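Local coordinates for protein octenoyl-CoA reductase/carboxylase (Streptomyces sp., PDB 4A0S) that probably catalyses the NADPH-dependent reductive carboxylation of 2-octenoyl-CoA, supplying an unusual extender unit for cinnabaramide polyketide biosynthesis, at residues I277-T291 / T314-A326. Residues are numbered along the deposited sequence; the frame is centred on the assembly and turned at random. Where two conformers were deposited one is given.
Sequences ITDDIADDPRRVVET and TGRVTFGLSVIVA. With CO8 (octanoyl-coenzyme A), chain L.
Val288 packs straight onto the bare backbone of Gly320, its CG1 3.4 Å from Gly320 C, and this is where helices 285-291 and 316-325 come together, axes 8.8 Å apart and crossing at -52°. With no side chain on Gly320, the methyl comes right down to the helix backbone. Ile324 CD1 slips in alongside, 3.5 Å from Val288 CG1, while Leu321 spreads its two methyls: CD2 lies against Val288 and Thr291, and CD1 meets Ile277 CD1 tip to tip at 3.5 Å. Toward the N-terminal end of helix 316-325, the loop and 3-10 turn fold over Val317. With its CG1 anti to the backbone N (chi1 165°), Val317 turns that methyl to Ile277 and Ile281 and sets CG2 3.4 Å from Asp279 O. Ala282 CB packs closely too, 3.3 Å from Arg316 O and over one face of the guanidinium, near its rim.

The solvent side is looser and polar. Arg316 NH2 gives Asp283 OD1 a 2.6 Å salt-bridge hydrogen bond nearly in the guanidinium plane; NH1 goes to Leu342 O. A leucine in place of Arg316 would probably leave Asp283 without its countercharge and Leu342 O without this donor.

On the far side of helix 285-303, Arg286 NH2 bonds a 3'-phosphate oxygen of octanoyl-CoA, O7A, at 3.1 Å. Within this Rossmann-type domain, helix 316-325 follows strand 309-312 and packs back on it; Tyr349 of helix 347-352 packs against both helices, while Arg272 of helix 272-275 touches Ile277 and Val317.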
ATOM      1  N   ILE A 277     -27.957 -12.791 -18.578  1.00 36.39           N
ATOM      2  CA  ILE A 277     -28.183 -11.837 -17.506  1.00 35.03           C
ATOM      3  C   ILE A 277     -29.400 -10.978 -17.863  1.00 35.49           C
ATOM      4  O   ILE A 277     -29.521 -10.459 -18.981  1.00 36.24           O
ATOM      5  CB  ILE A 277     -26.931 -10.986 -17.210  1.00 34.42           C
ATOM      6  CG1 ILE A 277     -25.796 -11.877 -16.675  1.00 33.86           C
ATOM      7  CG2 ILE A 277     -27.256  -9.861 -16.223  1.00 34.11           C
ATOM      8  CD1 ILE A 277     -24.412 -11.190 -16.643  1.00 32.66           C
ATOM      9  N   THR A 278     -30.328 -10.902 -16.918  1.00 35.04           N
ATOM     10  CA  THR A 278     -31.495 -10.035 -17.007  1.00 36.01           C
ATOM     11  C   THR A 278     -31.524  -9.244 -15.698  1.00 35.18           C
ATOM     12  O   THR A 278     -30.844  -9.617 -14.754  1.00 34.22           O
ATOM     13  CB  THR A 278     -32.786 -10.846 -17.175  1.00 36.79           C
ATOM     14  OG1 THR A 278     -32.867 -11.844 -16.145  1.00 37.79           O
ATOM     15  CG2 THR A 278     -32.811 -11.530 -18.522  1.00 38.22           C
ATOM     16  N   ASP A 279     -32.319  -8.181 -15.622  1.00 36.18           N
ATOM     17  CA  ASP A 279     -32.269  -7.278 -14.463  1.00 36.33           C
ATOM     18  C   ASP A 279     -32.753  -7.859 -13.151  1.00 36.38           C
ATOM     19  O   ASP A 279     -32.507  -7.290 -12.084  1.00 36.26           O
ATOM     20  CB  ASP A 279     -33.025  -5.986 -14.752  1.00 38.13           C
ATOM     21  CG  ASP A 279     -32.294  -5.114 -15.719  1.00 39.12           C
ATOM     22  OD1 ASP A 279     -31.151  -5.486 -16.068  1.00 37.53           O
ATOM     23  OD2 ASP A 279     -32.855  -4.079 -16.143  1.00 41.86           O
ATOM     24  N   ASP A 280     -33.446  -8.986 -13.237  1.00 36.75           N
ATOM     25  CA  ASP A 280     -34.028  -9.614 -12.076  1.00 37.04           C
ATOM     26  C   ASP A 280     -33.045 -10.607 -11.487  1.00 35.57           C
ATOM     27  O   ASP A 280     -33.297 -11.180 -10.424  1.00 35.66           O
ATOM     28  CB  ASP A 280     -35.331 -10.311 -12.464  1.00 39.34           C
ATOM     29  CG  ASP A 280     -35.137 -11.321 -13.577  1.00 40.37           C
ATOM     30  OD1 ASP A 280     -34.416 -12.306 -13.350  1.00 42.47           O
ATOM     31  OD2 ASP A 280     -35.706 -11.137 -14.672  1.00 43.29           O
ATOM     32  N   ILE A 281     -31.917 -10.805 -12.170  1.00 33.90           N
ATOM     33  CA  ILE A 281     -30.927 -11.772 -11.702  1.00 32.58           C
ATOM     34  C   ILE A 281     -30.508 -11.505 -10.247  1.00 33.11           C
ATOM     35  O   ILE A 281     -30.256 -12.449  -9.485  1.00 33.71           O
ATOM     36  CB  ILE A 281     -29.700 -11.838 -12.632  1.00 31.23           C
ATOM     37  CG1 ILE A 281     -28.912 -13.123 -12.371  1.00 29.69           C
ATOM     38  CG2 ILE A 281     -28.826 -10.569 -12.489  1.00 28.95           C
ATOM     39  CD1 ILE A 281     -27.792 -13.344 -13.349  1.00 29.44           C
ATOM     40  N   ALA A 282     -30.486 -10.226  -9.871  1.00 33.20           N
ATOM     41  CA  ALA A 282     -29.997  -9.778  -8.564  1.00 33.60           C
ATOM     42  C   ALA A 282     -30.812 -10.326  -7.391  1.00 35.17           C
ATOM     43  O   ALA A 282     -30.282 -10.494  -6.290  1.00 35.16           O
ATOM     44  CB  ALA A 282     -29.976  -8.262  -8.519  1.00 33.69           C
ATOM     45  N   ASP A 283     -32.093 -10.593  -7.644  1.00 36.74           N
ATOM     46  CA  ASP A 283     -33.039 -11.106  -6.638  1.00 39.27           C
ATOM     47  C   ASP A 283     -32.890 -12.614  -6.409  1.00 39.69           C
ATOM     48  O   ASP A 283     -33.533 -13.190  -5.524  1.00 41.38           O
ATOM     49  CB  ASP A 283     -34.484 -10.821  -7.076  1.00 40.75           C
ATOM     50  CG  ASP A 283     -34.728  -9.354  -7.427  1.00 41.59           C
ATOM     51  OD1 ASP A 283     -34.065  -8.465  -6.851  1.00 40.87           O
ATOM     52  OD2 ASP A 283     -35.609  -9.093  -8.276  1.00 43.52           O
ATOM     53  N   ASP A 284     -32.036 -13.241  -7.211  1.00 38.19           N
ATOM     54  CA  ASP A 284     -31.962 -14.691  -7.290  1.00 38.25           C
ATOM     55  C   ASP A 284     -30.537 -15.157  -6.977  1.00 37.17           C
ATOM     56  O   ASP A 284     -29.733 -15.350  -7.893  1.00 36.06           O
ATOM     57  CB  ASP A 284     -32.389 -15.122  -8.699  1.00 38.17           C
ATOM     58  CG  ASP A 284     -32.637 -16.620  -8.831  1.00 39.13           C
ATOM     59  OD1 ASP A 284     -32.053 -17.427  -8.079  1.00 40.89           O
ATOM     60  OD2 ASP A 284     -33.408 -16.994  -9.733  1.00 40.43           O
ATOM     61  N   PRO A 285     -30.226 -15.353  -5.680  1.00 37.82           N
ATOM     62  CA  PRO A 285     -28.878 -15.723  -5.236  1.00 37.41           C
ATOM     63  C   PRO A 285     -28.297 -16.918  -5.989  1.00 37.02           C
ATOM     64  O   PRO A 285     -27.124 -16.886  -6.378  1.00 36.04           O
ATOM     65  CB  PRO A 285     -29.083 -16.078  -3.761  1.00 39.27           C
ATOM     66  CG  PRO A 285     -30.268 -15.301  -3.358  1.00 39.91           C
ATOM     67  CD  PRO A 285     -31.168 -15.296  -4.549  1.00 39.63           C
ATOM     68  N   ARG A 286     -29.117 -17.951  -6.191  1.00 37.68           N
ATOM     69  CA  ARG A 286     -28.694 -19.156  -6.891  1.00 37.29           C
ATOM     70  C   ARG A 286     -28.234 -18.864  -8.312  1.00 35.33           C
ATOM     71  O   ARG A 286     -27.144 -19.281  -8.719  1.00 34.62           O
ATOM     72  CB  ARG A 286     -29.819 -20.196  -6.922  1.00 37.19           C
ATOM     73  CG  ARG A 286     -29.406 -21.509  -7.587  1.00 38.59           C
ATOM     74  CD  ARG A 286     -27.998 -21.894  -7.139  1.00 39.93           C
ATOM     75  NE  ARG A 286     -27.628 -23.260  -7.491  1.00 42.54           N
ATOM     76  CZ  ARG A 286     -26.530 -23.867  -7.046  1.00 43.33           C
ATOM     77  NH1 ARG A 286     -25.700 -23.225  -6.226  1.00 43.18           N
ATOM     78  NH2 ARG A 286     -26.261 -25.115  -7.412  1.00 44.06           N
ATOM     79  N   ARG A 287     -29.083 -18.160  -9.056  1.00 34.55           N
ATOM     80  CA  ARG A 287     -28.812 -17.804 -10.406  0.70 33.65           C
ATOM     81  C   ARG A 287     -27.614 -16.868 -10.489  1.00 31.91           C
ATOM     82  O   ARG A 287     -26.799 -17.024 -11.393  1.00 31.02           O
ATOM     83  CB  ARG A 287     -30.022 -17.124 -11.056  0.70 34.07           C
ATOM     84  CG  ARG A 287     -29.809 -16.764 -12.520  0.70 34.42           C
ATOM     85  CD  ARG A 287     -31.092 -16.863 -13.308  0.70 37.33           C
ATOM     86  NE  ARG A 287     -31.885 -15.640 -13.237  0.70 39.13           N
ATOM     87  CZ  ARG A 287     -31.791 -14.627 -14.095  0.70 39.32           C
ATOM     88  NH1 ARG A 287     -30.927 -14.666 -15.102  0.70 38.96           N
ATOM     89  NH2 ARG A 287     -32.563 -13.566 -13.943  0.70 39.78           N
ATOM     90  N   VAL A 288     -27.422 -16.030  -9.461  1.00 31.46           N
ATOM     91  CA  VAL A 288     -26.236 -15.176  -9.423  1.00 29.89           C
ATOM     92  C   VAL A 288     -24.994 -16.053  -9.296  1.00 30.10           C
ATOM     93  O   VAL A 288     -24.014 -15.833 -10.003  1.00 29.15           O
ATOM     94  CB  VAL A 288     -26.296 -14.080  -8.321  1.00 29.65           C
ATOM     95  CG1 VAL A 288     -24.973 -13.336  -8.220  1.00 28.89           C
ATOM     96  CG2 VAL A 288     -27.404 -13.089  -8.622  1.00 29.03           C
ATOM     97  N   VAL A 289     -25.052 -17.070  -8.436  1.00 31.28           N
ATOM     98  CA  VAL A 289     -23.907 -17.973  -8.267  1.00 32.04           C
ATOM     99  C   VAL A 289     -23.637 -18.751  -9.549  1.00 31.90           C
ATOM    100  O   VAL A 289     -22.507 -18.743 -10.055  1.00 31.75           O
ATOM    101  CB  VAL A 289     -24.068 -18.924  -7.049  1.00 34.00           C
ATOM    102  CG1 VAL A 289     -22.981 -19.989  -7.041  1.00 34.64           C
ATOM    103  CG2 VAL A 289     -24.020 -18.125  -5.747  1.00 34.40           C
ATOM    104  N   GLU A 290     -24.670 -19.401 -10.085  1.00 32.07           N
ATOM    105  CA  GLU A 290     -24.537 -20.151 -11.339  1.00 32.41           C
ATOM    106  C   GLU A 290     -23.962 -19.257 -12.430  1.00 30.38           C
ATOM    107  O   GLU A 290     -22.951 -19.589 -13.036  1.00 31.18           O
ATOM    108  CB  GLU A 290     -25.875 -20.719 -11.812  1.00 33.00           C
ATOM    109  CG  GLU A 290     -26.502 -21.759 -10.915  1.00 36.97           C
ATOM    110  CD  GLU A 290     -27.955 -22.014 -11.277  1.00 41.14           C
ATOM    111  OE1 GLU A 290     -28.836 -21.292 -10.762  1.00 43.50           O
ATOM    112  OE2 GLU A 290     -28.219 -22.918 -12.094  1.00 43.35           O
ATOM    113  N   THR A 291     -24.616 -18.119 -12.655  1.00 28.31           N
ATOM    114  CA  THR A 291     -24.209 -17.166 -13.680  1.00 26.86           C
ATOM    115  C   THR A 291     -22.806 -16.624 -13.421  1.00 26.11           C
ATOM    116  O   THR A 291     -21.993 -16.568 -14.338  1.00 25.96           O
ATOM    117  CB  THR A 291     -25.217 -16.007 -13.810  1.00 26.09           C
ATOM    118  OG1 THR A 291     -26.511 -16.540 -14.107  1.00 26.42           O
ATOM    119  CG2 THR A 291     -24.808 -15.041 -14.924  1.00 26.29           C
ATOM    120  N   THR A 314     -22.389  -0.756 -13.122  1.00 18.90           N
ATOM    121  CA  THR A 314     -23.683  -1.169 -13.635  1.00 19.44           C
ATOM    122  C   THR A 314     -24.636  -1.441 -12.499  1.00 19.89           C
ATOM    123  O   THR A 314     -25.833  -1.299 -12.671  1.00 20.59           O
ATOM    124  CB  THR A 314     -23.571  -2.409 -14.517  1.00 19.67           C
ATOM    125  OG1 THR A 314     -22.473  -3.218 -14.073  1.00 19.17           O
ATOM    126  CG2 THR A 314     -23.338  -1.988 -15.953  1.00 19.37           C
ATOM    127  N   GLY A 315     -24.101  -1.859 -11.356  1.00 20.04           N
ATOM    128  CA  GLY A 315     -24.856  -1.843 -10.101  1.00 20.40           C
ATOM    129  C   GLY A 315     -25.406  -3.167  -9.629  1.00 20.98           C
ATOM    130  O   GLY A 315     -24.801  -4.213  -9.853  1.00 20.59           O
ATOM    131  N   ARG A 316     -26.573  -3.088  -8.990  1.00 21.51           N
ATOM    132  CA  ARG A 316     -27.262  -4.209  -8.339  1.00 22.94           C
ATOM    133  C   ARG A 316     -27.346  -5.466  -9.210  1.00 23.34           C
ATOM    134  O   ARG A 316     -27.123  -6.588  -8.748  1.00 24.24           O
ATOM    135  CB  ARG A 316     -28.656  -3.721  -7.899  1.00 23.60           C
ATOM    136  CG  ARG A 316     -29.735  -4.756  -7.790  1.00 25.43           C
ATOM    137  CD  ARG A 316     -30.936  -4.234  -7.015  1.00 27.56           C
ATOM    138  NE  ARG A 316     -31.790  -5.366  -6.644  1.00 32.28           N
ATOM    139  CZ  ARG A 316     -31.626  -6.117  -5.554  1.00 33.37           C
ATOM    140  NH1 ARG A 316     -30.662  -5.852  -4.677  1.00 34.46           N
ATOM    141  NH2 ARG A 316     -32.445  -7.127  -5.323  1.00 35.53           N
ATOM    142  N   VAL A 317     -27.627  -5.266 -10.487  1.00 23.63           N
ATOM    143  CA  VAL A 317     -27.856  -6.372 -11.409  1.00 23.85           C
ATOM    144  C   VAL A 317     -26.604  -7.228 -11.579  1.00 23.49           C
ATOM    145  O   VAL A 317     -26.684  -8.449 -11.631  1.00 23.44           O
ATOM    146  CB  VAL A 317     -28.358  -5.842 -12.766  1.00 24.09           C
ATOM    147  CG1 VAL A 317     -28.252  -6.904 -13.835  1.00 25.27           C
ATOM    148  CG2 VAL A 317     -29.796  -5.391 -12.632  1.00 24.87           C
ATOM    149  N   THR A 318     -25.454  -6.569 -11.646  1.00 22.65           N
ATOM    150  CA  THR A 318     -24.189  -7.237 -11.940  1.00 22.19           C
ATOM    151  C   THR A 318     -23.328  -7.442 -10.709  1.00 21.89           C
ATOM    152  O   THR A 318     -22.365  -8.211 -10.739  1.00 21.86           O
ATOM    153  CB  THR A 318     -23.360  -6.416 -12.941  1.00 21.68           C
ATOM    154  OG1 THR A 318     -23.171  -5.096 -12.426  1.00 20.33           O
ATOM    155  CG2 THR A 318     -24.085  -6.329 -14.269  1.00 22.55           C
ATOM    156  N   PHE A 319     -23.640  -6.735  -9.631  1.00 21.47           N
ATOM    157  CA  PHE A 319     -22.680  -6.665  -8.540  1.00 21.09           C
ATOM    158  C   PHE A 319     -22.434  -8.004  -7.868  1.00 21.30           C
ATOM    159  O   PHE A 319     -21.305  -8.314  -7.533  1.00 21.32           O
ATOM    160  CB  PHE A 319     -23.071  -5.626  -7.508  1.00 20.88           C
ATOM    161  CG  PHE A 319     -22.012  -5.397  -6.482  1.00 20.58           C
ATOM    162  CD1 PHE A 319     -20.979  -4.517  -6.731  1.00 19.77           C
ATOM    163  CD2 PHE A 319     -22.030  -6.089  -5.281  1.00 20.26           C
ATOM    164  CE1 PHE A 319     -19.984  -4.303  -5.794  1.00 19.98           C
ATOM    165  CE2 PHE A 319     -21.020  -5.884  -4.337  1.00 21.23           C
ATOM    166  CZ  PHE A 319     -20.002  -5.000  -4.607  1.00 20.11           C
ATOM    167  N   GLY A 320     -23.495  -8.776  -7.654  1.00 21.65           N
ATOM    168  CA  GLY A 320     -23.387 -10.096  -7.060  1.00 21.39           C
ATOM    169  C   GLY A 320     -22.503 -10.956  -7.923  1.00 21.24           C
ATOM    170  O   GLY A 320     -21.691 -11.723  -7.421  1.00 21.03           O
ATOM    171  N   LEU A 321     -22.652 -10.805  -9.236  1.00 21.21           N
ATOM    172  CA  LEU A 321     -21.792 -11.497 -10.193  1.00 21.41           C
ATOM    173  C   LEU A 321     -20.344 -11.040 -10.025  1.00 20.88           C
ATOM    174  O   LEU A 321     -19.439 -11.861  -9.960  1.00 20.80           O
ATOM    175  CB  LEU A 321     -22.267 -11.232 -11.618  1.00 21.86           C
ATOM    176  CG  LEU A 321     -23.728 -11.608 -11.878  1.00 22.89           C
ATOM    177  CD1 LEU A 321     -24.243 -10.929 -13.146  1.00 25.05           C
ATOM    178  CD2 LEU A 321     -23.813 -13.102 -11.986  1.00 24.24           C
ATOM    179  N   SER A 322     -20.154  -9.722  -9.931  1.00 20.33           N
ATOM    180  CA  SER A 322     -18.823  -9.113  -9.830  1.00 19.87           C
ATOM    181  C   SER A 322     -18.062  -9.686  -8.648  1.00 20.06           C
ATOM    182  O   SER A 322     -16.883 -10.023  -8.777  1.00 20.04           O
ATOM    183  CB  SER A 322     -18.933  -7.600  -9.707  1.00 19.27           C
ATOM    184  OG  SER A 322     -19.443  -7.068 -10.908  1.00 19.16           O
ATOM    185  N   VAL A 323     -18.753  -9.831  -7.519  1.00 20.23           N
ATOM    186  CA  VAL A 323     -18.169 -10.440  -6.328  1.00 21.07           C
ATOM    187  C   VAL A 323     -17.783 -11.899  -6.571  1.00 21.41           C
ATOM    188  O   VAL A 323     -16.721 -12.353  -6.148  1.00 21.48           O
ATOM    189  CB  VAL A 323     -19.110 -10.331  -5.097  1.00 21.19           C
ATOM    190  CG1 VAL A 323     -18.569 -11.135  -3.951  1.00 21.86           C
ATOM    191  CG2 VAL A 323     -19.222  -8.897  -4.670  1.00 21.23           C
ATOM    192  N   ILE A 324     -18.632 -12.626  -7.275  1.00 22.02           N
ATOM    193  CA  ILE A 324     -18.371 -14.047  -7.488  1.00 22.81           C
ATOM    194  C   ILE A 324     -17.218 -14.263  -8.459  1.00 22.77           C
ATOM    195  O   ILE A 324     -16.331 -15.089  -8.219  1.00 22.82           O
ATOM    196  CB  ILE A 324     -19.637 -14.777  -7.978  1.00 23.52           C
ATOM    197  CG1 ILE A 324     -20.667 -14.808  -6.841  1.00 24.00           C
ATOM    198  CG2 ILE A 324     -19.284 -16.210  -8.435  1.00 24.28           C
ATOM    199  CD1 ILE A 324     -22.061 -15.099  -7.295  1.00 26.14           C
ATOM    200  N   VAL A 325     -17.227 -13.479  -9.532  1.00 22.60           N
ATOM    201  CA  VAL A 325     -16.316 -13.679 -10.653  1.00 22.90           C
ATOM    202  C   VAL A 325     -14.866 -13.295 -10.359  1.00 22.38           C
ATOM    203  O   VAL A 325     -13.952 -13.896 -10.896  1.00 22.77           O
ATOM    204  CB  VAL A 325     -16.839 -12.959 -11.902  1.00 22.87           C
ATOM    205  CG1 VAL A 325     -16.540 -11.459 -11.846  1.00 22.62           C
ATOM    206  CG2 VAL A 325     -16.298 -13.582 -13.136  1.00 23.87           C
ATOM    207  N   ALA A 326     -14.660 -12.307  -9.499  1.00 21.72           N
ATOM    208  CA  ALA A 326     -13.311 -11.859  -9.207  1.00 21.39           C
ATOM    209  C   ALA A 326     -12.481 -13.005  -8.640  1.00 21.44           C
ATOM    210  O   ALA A 326     -12.978 -13.792  -7.854  1.00 21.63           O
ATOM    211  CB  ALA A 326     -13.343 -10.679  -8.264  1.00 20.66           C
TER
HETATM  212  N1A CO8 L1446     -24.709 -32.436   0.890  1.00 68.25           N
HETATM  213  C2A CO8 L1446     -23.723 -32.779   0.066  1.00 68.48           C
HETATM  214  N3A CO8 L1446     -23.147 -31.890  -0.739  1.00 68.14           N
HETATM  215  C4A CO8 L1446     -23.554 -30.605  -0.741  1.00 67.51           C
HETATM  216  C5A CO8 L1446     -24.584 -30.213   0.108  1.00 67.75           C
HETATM  217  C6A CO8 L1446     -25.166 -31.169   0.938  1.00 68.04           C
HETATM  218  N6A CO8 L1446     -26.152 -30.841   1.772  1.00 67.82           N
HETATM  219  N7A CO8 L1446     -24.792 -28.912  -0.086  1.00 67.55           N
HETATM  220  C8A CO8 L1446     -23.931 -28.499  -1.017  1.00 67.17           C
HETATM  221  N9A CO8 L1446     -23.177 -29.528  -1.429  1.00 66.88           N
HETATM  222  C1B CO8 L1446     -22.075 -29.469  -2.458  1.00 65.34           C
HETATM  223  C2B CO8 L1446     -22.514 -29.263  -3.917  1.00 64.81           C
HETATM  224  O2B CO8 L1446     -21.707 -30.084  -4.776  1.00 65.33           O
HETATM  225  C3B CO8 L1446     -22.232 -27.780  -4.166  1.00 63.83           C
HETATM  226  O3B CO8 L1446     -21.843 -27.554  -5.525  1.00 63.22           O
HETATM  227  P3B CO8 L1446     -22.736 -26.613  -6.493  1.00 62.88           P
HETATM  228  O7A CO8 L1446     -24.225 -27.257  -6.438  1.00 61.89           O
HETATM  229  O8A CO8 L1446     -22.829 -25.172  -5.760  1.00 61.87           O
HETATM  230  O9A CO8 L1446     -22.159 -26.539  -7.856  1.00 62.62           O
HETATM  231  C4B CO8 L1446     -21.019 -27.522  -3.291  1.00 63.18           C
HETATM  232  O4B CO8 L1446     -21.261 -28.303  -2.095  1.00 64.42           O
HETATM  233  C5B CO8 L1446     -20.888 -26.005  -3.009  1.00 61.77           C
HETATM  234  O5B CO8 L1446     -19.621 -25.676  -2.387  1.00 58.79           O
HETATM  235  P1A CO8 L1446     -18.231 -25.520  -3.247  1.00 57.16           P
HETATM  236  O1A CO8 L1446     -17.126 -24.951  -2.191  1.00 55.70           O
HETATM  237  O2A CO8 L1446     -17.805 -26.791  -3.893  1.00 56.68           O
HETATM  238  O3A CO8 L1446     -18.464 -24.359  -4.386  1.00 54.27           O
HETATM  239  P2A CO8 L1446     -17.838 -22.847  -4.319  1.00 51.26           P
HETATM  240  O4A CO8 L1446     -18.700 -22.028  -5.404  1.00 51.20           O
HETATM  241  O5A CO8 L1446     -16.362 -22.725  -4.551  1.00 50.90           O
HETATM  242  O6A CO8 L1446     -18.284 -22.225  -2.895  1.00 49.54           O
HETATM  243  CBP CO8 L1446     -18.002 -21.123  -0.744  1.00 45.67           C
HETATM  244  CCP CO8 L1446     -17.388 -21.420  -2.114  1.00 47.51           C
HETATM  245  CDP CO8 L1446     -19.285 -20.311  -0.977  1.00 43.95           C
HETATM  246  CEP CO8 L1446     -16.982 -20.296   0.054  1.00 45.57           C
HETATM  247  CAP CO8 L1446     -18.321 -22.482  -0.052  1.00 44.56           C
HETATM  248  OAP CO8 L1446     -17.162 -23.339  -0.079  1.00 44.43           O
HETATM  249  C9P CO8 L1446     -18.732 -22.305   1.413  1.00 43.52           C
HETATM  250  O9P CO8 L1446     -19.831 -21.831   1.727  1.00 43.94           O
HETATM  251  N8P CO8 L1446     -17.783 -22.698   2.264  1.00 42.17           N
HETATM  252  C7P CO8 L1446     -17.902 -22.584   3.714  1.00 41.33           C
HETATM  253  C6P CO8 L1446     -17.778 -21.102   4.080  1.00 41.60           C
HETATM  254  C5P CO8 L1446     -18.562 -20.851   5.365  1.00 41.86           C
HETATM  255  O5P CO8 L1446     -19.771 -20.611   5.338  1.00 42.07           O
HETATM  256  N4P CO8 L1446     -17.854 -20.958   6.488  1.00 41.72           N
HETATM  257  C3P CO8 L1446     -16.413 -21.257   6.501  1.00 39.64           C
HETATM  258  C2P CO8 L1446     -15.894 -20.982   7.901  1.00 37.54           C
HETATM  259  S1P CO8 L1446     -15.562 -19.198   8.205  1.00 36.03           S
HETATM  260  C1' CO8 L1446     -14.616 -19.466   9.617  1.00 33.43           C
HETATM  261  O1' CO8 L1446     -15.189 -19.663  10.694  1.00 35.45           O
HETATM  262  C2' CO8 L1446     -13.232 -19.513   9.467  1.00 30.70           C
HETATM  263  C3' CO8 L1446     -12.382 -19.726  10.547  1.00 25.26           C
HETATM  264  C4' CO8 L1446     -10.985 -19.719  10.432  1.00 20.66           C
HETATM  265  C5' CO8 L1446     -10.423 -19.626   9.009  1.00 14.09           C
HETATM  266  C6' CO8 L1446      -8.912 -19.925   9.012  1.00  9.07           C
HETATM  267  C7' CO8 L1446      -8.488 -20.140   7.568  1.00  7.67           C
HETATM  268  C8' CO8 L1446      -6.984 -20.336   7.499  1.00 10.30           C